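Long-range contacts in pyruvate kinase 1 (Trypanosoma brucei brucei, PDB 4HYW), which probably catalyses the last step of glycolysis, transferring phosphate from phosphoenolpyruvate to ADP to give pyruvate and ATP: residues G93-G98 with L172-G177; F102-I107 with N167-L172. All blocks are in the same frame, centred on the assembly; numbering follows the deposited sequence. Where two conformers were deposited one is given.

Contact 1 (G93-G98 with L172-G177); sequences GLFKDG and LTDRRG
A loop docks on a strand and the loop after it where G93, L94 and F95 meet D174 and R175, within the small B domain that pyruvate kinases insert after the third strand of the TIM barrel. The segment 172-177 begins on strand 170-173 and runs on into a loop, while 93-98 leads into the pairing strand 99-102. Two bonds define the docking. R175 N donates to G93 O at 3.1 Å (163°), and F95 N donates to D174 OD1 at 2.9 Å in an essentially straight line (179°), reaching the carboxylate from above its plane. With D174 CG beside its own backbone N (chi1 -76°), the carboxylate swings over to the loop, where D174 OD1 also lies 3.5 Å from G98 CA and OD2 3.7 Å from L94 CB. On the apolar side F95 CZ touches L172 CD2 at 3.7 Å, and the F95 ring also meets that of F125. In one of the two conformers deposited for R175, so with caution, L94 CD2 lies over one guanidinium face, offset toward the rim, and NH1 pairs with E117. R176 NE braces the loop from within, donating to D174 O at 3.2 Å, that oxygen lying in the guanidinium plane.

Contact 2 (F102-I107 with N167-L172); sequences FAPGDI and NNHHRL
F102 and H170 form an antiparallel hydrogen-bonded pair in the two-stranded ribbon 99-102/170-173, part of the B-domain lid that this enzyme family carries beside its TIM barrel. Both bonds of the pair are present: F102 N to H170 O at 2.9 Å (172°) and H170 N to F102 O at 3.2 Å. Their side chains project from the same face of the ribbon. From F102 CB, 3.9 Å from H170 O, the side chain sets off with CG beside the backbone N (chi1 -66°), and the ring keeps H170 O at its edge. Further along that side, F102 CD2 is 4.2 Å from L172 CD2, and F102 CE2 comes to 3.5 Å from that methyl. The F102 side chain also touches M149 and V166, which places this face against neighbouring strands of the domain, and H170 NE2 has its partner in D145. Beyond the ribbon the backbone enters a type II turn from A103 to D106. Here P104 CD sits over one face of the H169 imidazole, 3.3 Å from its centroid and 7° from the normal, a CH-pi contact centred on the ring, while A103 CB lies obliquely to it. G105 takes the positive phi of the turn. D106 closes the turn twice: its N donates to A103 O, and its OD2, met from above the carboxylate plane, accepts a bond from A103 N at 3.0 Å.

In the fold
The two contacts share strand 170-173 and follow one another along it: contact 2 takes in H170 and the loop before it, contact 1 the residues from L172 onward. Along the chain, contact 2 is nested inside the loop closed by contact 1. L172 is shared, one leucine serving F95 and F102. The centres of the two contacts are about 14 Å apart, at about 32 and 36 Å from the centre of the chain, consistent with a peripheral B domain. In pyruvate kinases this domain closes over the active-site cleft of the TIM barrel; both contacts, hydrogen-bonded as well as packed, are internal to that lid.

Contact 1 (G93-G98 with L172-G177)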
loop_
_atom_site.group_PDB
_atom_site.type_symbol
_atom_site.label_atom_id
_atom_site.label_comp_id
_atom_site.label_asym_id
_atom_site.label_seq_id
_atom_site.Cartn_x
_atom_site.Cartn_y
_atom_site.Cartn_z
ATOM N N GLY A 93 24.066 -5.276 52.173
ATOM C CA GLY A 93 23.938 -5.667 53.574
ATOM C C GLY A 93 23.457 -4.522 54.453
ATOM O O GLY A 93 22.948 -3.502 53.950
ATOM N N LEU A 94 23.710 -4.646 55.753
ATOM C CA LEU A 94 23.383 -3.601 56.724
ATOM C C LEU A 94 24.518 -2.599 56.855
ATOM O O LEU A 94 25.687 -2.907 56.543
ATOM C CB LEU A 94 23.101 -4.204 58.112
ATOM C CG LEU A 94 22.356 -5.530 58.233
ATOM C CD1 LEU A 94 22.161 -5.862 59.709
ATOM C CD2 LEU A 94 21.013 -5.475 57.522
ATOM N N PHE A 95 24.186 -1.435 57.412
ATOM C CA PHE A 95 25.175 -0.472 57.801
ATOM C C PHE A 95 25.250 -0.314 59.323
ATOM O O PHE A 95 24.251 -0.532 60.031
ATOM C CB PHE A 95 24.901 0.848 57.111
ATOM C CG PHE A 95 24.982 0.762 55.610
ATOM C CD1 PHE A 95 26.184 1.006 54.956
ATOM C CD2 PHE A 95 23.894 0.293 54.862
ATOM C CE1 PHE A 95 26.289 0.850 53.582
ATOM C CE2 PHE A 95 24.000 0.130 53.493
ATOM C CZ PHE A 95 25.197 0.420 52.850
ATOM N N LYS A 96 26.456 -0.039 59.833
ATOM C CA LYS A 96 26.602 0.473 61.202
ATOM C C LYS A 96 25.703 1.695 61.376
ATOM O O LYS A 96 25.594 2.547 60.467
ATOM C CB LYS A 96 28.056 0.845 61.511
ATOM C CG LYS A 96 28.992 -0.343 61.655
ATOM C CD LYS A 96 30.434 0.105 61.895
ATOM C CE LYS A 96 31.426 -1.020 61.602
ATOM N NZ LYS A 96 32.858 -0.599 61.713
ATOM N N ASP A 97 25.023 1.751 62.520
ATOM C CA ASP A 97 24.129 2.859 62.840
ATOM C C ASP A 97 22.910 2.901 61.912
ATOM O O ASP A 97 22.124 3.852 61.948
ATOM C CB ASP A 97 24.892 4.195 62.813
ATOM C CG ASP A 97 26.154 4.174 63.702
ATOM O OD1 ASP A 97 26.200 3.375 64.669
ATOM O OD2 ASP A 97 27.099 4.946 63.422
ATOM N N GLY A 98 22.757 1.858 61.091
ATOM C CA GLY A 98 21.566 1.695 60.258
ATOM C C GLY A 98 21.518 2.611 59.042
ATOM O O GLY A 98 20.546 2.590 58.273
ATOM N N LEU A 172 21.901 6.178 52.689
ATOM C CA LEU A 172 21.673 4.787 52.378
ATOM C C LEU A 172 21.303 4.062 53.666
ATOM O O LEU A 172 22.010 4.181 54.665
ATOM C CB LEU A 172 22.945 4.188 51.788
ATOM C CG LEU A 172 22.882 3.135 50.685
ATOM C CD1 LEU A 172 21.938 3.538 49.566
ATOM C CD2 LEU A 172 24.284 2.853 50.148
ATOM N N THR A 173 20.178 3.349 53.661
ATOM C CA THR A 173 19.789 2.559 54.831
ATOM C C THR A 173 19.983 1.055 54.603
ATOM O O THR A 173 20.392 0.624 53.513
ATOM C CB THR A 173 18.334 2.870 55.308
ATOM O OG1 THR A 173 17.421 2.790 54.205
ATOM C CG2 THR A 173 18.245 4.271 55.926
ATOM N N ASP A 174 19.707 0.266 55.632
ATOM C CA ASP A 174 19.922 -1.179 55.580
ATOM C C ASP A 174 19.226 -1.831 54.380
ATOM O O ASP A 174 18.088 -1.497 54.053
ATOM C CB ASP A 174 19.443 -1.838 56.881
ATOM C CG ASP A 174 20.407 -1.612 58.051
ATOM O OD1 ASP A 174 21.375 -0.831 57.895
ATOM O OD2 ASP A 174 20.170 -2.193 59.137
ATOM N N ARG A 175 19.928 -2.752 53.725
ATOM C CA ARG A 175 19.327 -3.644 52.739
ATOM C C ARG A 175 18.535 -2.883 51.657
ATOM O O ARG A 175 17.333 -3.109 51.467
ATOM C CB ARG A 175 18.459 -4.708 53.422
ATOM C CG ARG A 175 19.165 -5.468 54.549
ATOM C CD ARG A 175 18.774 -6.941 54.555
ATOM N NE ARG A 175 19.123 -7.629 55.803
ATOM C CZ ARG A 175 20.132 -8.488 55.929
ATOM N NH1 ARG A 175 20.947 -8.719 54.903
ATOM N NH2 ARG A 175 20.340 -9.100 57.087
ATOM N N ARG A 176 19.224 -1.997 50.939
ATOM C CA ARG A 176 18.645 -1.357 49.758
ATOM C C ARG A 176 18.798 -2.229 48.522
ATOM O O ARG A 176 19.691 -3.093 48.459
ATOM C CB ARG A 176 19.279 0.003 49.514
ATOM C CG ARG A 176 19.092 0.980 50.661
ATOM C CD ARG A 176 17.637 1.357 50.809
ATOM N NE ARG A 176 16.952 0.461 51.724
ATOM C CZ ARG A 176 15.634 0.405 51.858
ATOM N NH1 ARG A 176 15.089 -0.436 52.725
ATOM N NH2 ARG A 176 14.863 1.193 51.126
ATOM N N GLY A 177 17.924 -2.008 47.541
ATOM C CA GLY A 177 17.949 -2.769 46.299
ATOM C C GLY A 177 19.140 -2.396 45.440
ATOM O O GLY A 177 19.555 -1.227 45.414
#

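Contact 2 (F102-I107 with N167-L172)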
loop_
_atom_site.group_PDB
_atom_site.type_symbol
_atom_site.label_atom_id
_atom_site.label_comp_id
_atom_site.label_asym_id
_atom_site.label_seq_id
_atom_site.Cartn_x
_atom_site.Cartn_y
_atom_site.Cartn_z
ATOM N N PHE A 102 26.549 9.431 51.495
ATOM C CA PHE A 102 27.596 9.546 50.498
ATOM C C PHE A 102 27.486 10.877 49.769
ATOM O O PHE A 102 26.387 11.391 49.556
ATOM C CB PHE A 102 27.489 8.405 49.494
ATOM C CG PHE A 102 27.762 7.055 50.079
ATOM C CD1 PHE A 102 29.074 6.603 50.248
ATOM C CD2 PHE A 102 26.716 6.221 50.445
ATOM C CE1 PHE A 102 29.328 5.352 50.772
ATOM C CE2 PHE A 102 26.966 4.962 50.968
ATOM C CZ PHE A 102 28.275 4.532 51.148
ATOM N N ALA A 103 28.629 11.430 49.388
ATOM C CA ALA A 103 28.663 12.614 48.538
ATOM C C ALA A 103 29.395 12.273 47.250
ATOM O O ALA A 103 30.150 11.304 47.211
ATOM C CB ALA A 103 29.360 13.761 49.264
ATOM N N PRO A 104 29.180 13.067 46.189
ATOM C CA PRO A 104 29.911 12.839 44.940
ATOM C C PRO A 104 31.423 12.797 45.174
ATOM O O PRO A 104 31.934 13.517 46.027
ATOM C CB PRO A 104 29.538 14.053 44.099
ATOM C CG PRO A 104 28.174 14.420 44.565
ATOM C CD PRO A 104 28.090 14.048 46.020
ATOM N N GLY A 105 32.117 11.927 44.448
ATOM C CA GLY A 105 33.573 11.849 44.516
ATOM C C GLY A 105 34.053 10.839 45.543
ATOM O O GLY A 105 35.212 10.419 45.526
ATOM N N ASP A 106 33.163 10.471 46.460
ATOM C CA ASP A 106 33.478 9.495 47.474
ATOM C C ASP A 106 33.876 8.171 46.824
ATOM O O ASP A 106 33.204 7.677 45.898
ATOM C CB ASP A 106 32.278 9.281 48.403
ATOM C CG ASP A 106 32.137 10.381 49.455
ATOM O OD1 ASP A 106 32.941 11.338 49.439
ATOM O OD2 ASP A 106 31.213 10.280 50.298
ATOM N N ILE A 107 34.986 7.619 47.290
ATOM C CA ILE A 107 35.402 6.276 46.918
ATOM C C ILE A 107 34.907 5.288 47.972
ATOM O O ILE A 107 35.120 5.496 49.185
ATOM C CB ILE A 107 36.946 6.176 46.822
ATOM C CG1 ILE A 107 37.499 7.257 45.884
ATOM C CG2 ILE A 107 37.363 4.787 46.362
ATOM C CD1 ILE A 107 36.923 7.202 44.480
ATOM N N ASN A 167 28.542 8.793 42.414
ATOM C CA ASN A 167 28.194 9.851 41.454
ATOM C C ASN A 167 27.373 10.991 42.018
ATOM O O ASN A 167 27.270 12.028 41.386
ATOM C CB ASN A 167 27.464 9.276 40.240
ATOM C CG ASN A 167 28.380 8.509 39.318
ATOM O OD1 ASN A 167 29.602 8.638 39.385
ATOM N ND2 ASN A 167 27.795 7.675 38.472
ATOM N N ASN A 168 26.692 10.763 43.139
ATOM C CA ASN A 168 25.744 11.755 43.660
ATOM C C ASN A 168 25.414 11.634 45.149
ATOM O O ASN A 168 25.790 10.664 45.797
ATOM C CB ASN A 168 24.462 11.810 42.802
ATOM C CG ASN A 168 23.790 10.454 42.652
ATOM O OD1 ASN A 168 24.212 9.620 41.851
ATOM N ND2 ASN A 168 22.707 10.257 43.376
ATOM N N HIS A 169 24.746 12.653 45.689
ATOM C CA HIS A 169 24.355 12.678 47.104
ATOM C C HIS A 169 23.271 11.665 47.397
ATOM O O HIS A 169 22.237 11.641 46.729
ATOM C CB HIS A 169 23.871 14.077 47.501
ATOM C CG HIS A 169 24.962 15.133 47.492
ATOM N ND1 HIS A 169 25.910 15.212 48.452
ATOM C CD2 HIS A 169 25.208 16.192 46.611
ATOM C CE1 HIS A 169 26.728 16.252 48.192
ATOM N NE2 HIS A 169 26.302 16.847 47.064
ATOM N N HIS A 170 23.495 10.828 48.411
ATOM C CA HIS A 170 22.455 9.938 48.892
ATOM C C HIS A 170 22.713 9.381 50.269
ATOM O O HIS A 170 23.845 9.074 50.637
ATOM C CB HIS A 170 22.219 8.812 47.902
ATOM C CG HIS A 170 20.917 8.085 48.110
ATOM N ND1 HIS A 170 19.718 8.675 47.923
ATOM C CD2 HIS A 170 20.650 6.764 48.477
ATOM C CE1 HIS A 170 18.740 7.782 48.157
ATOM N NE2 HIS A 170 19.308 6.616 48.492
ATOM N N ARG A 171 21.637 9.231 51.030
ATOM C CA ARG A 171 21.664 8.568 52.328
ATOM C C ARG A 171 21.157 7.131 52.161
ATOM O O ARG A 171 20.122 6.891 51.548
ATOM C CB ARG A 171 20.774 9.344 53.306
ATOM C CG ARG A 171 20.621 8.737 54.689
ATOM C CD ARG A 171 19.497 9.442 55.437
ATOM N NE ARG A 171 19.093 8.713 56.632
ATOM C CZ ARG A 171 17.976 7.992 56.739
ATOM N NH1 ARG A 171 17.715 7.348 57.867
ATOM N NH2 ARG A 171 17.136 7.890 55.716
ATOM N N LEU A 172 21.901 6.178 52.689
ATOM C CA LEU A 172 21.673 4.787 52.378
ATOM C C LEU A 172 21.303 4.062 53.666
ATOM O O LEU A 172 22.010 4.181 54.665
ATOM C CB LEU A 172 22.945 4.188 51.788
ATOM C CG LEU A 172 22.882 3.135 50.685
ATOM C CD1 LEU A 172 21.938 3.538 49.566
ATOM C CD2 LEU A 172 24.284 2.853 50.148
#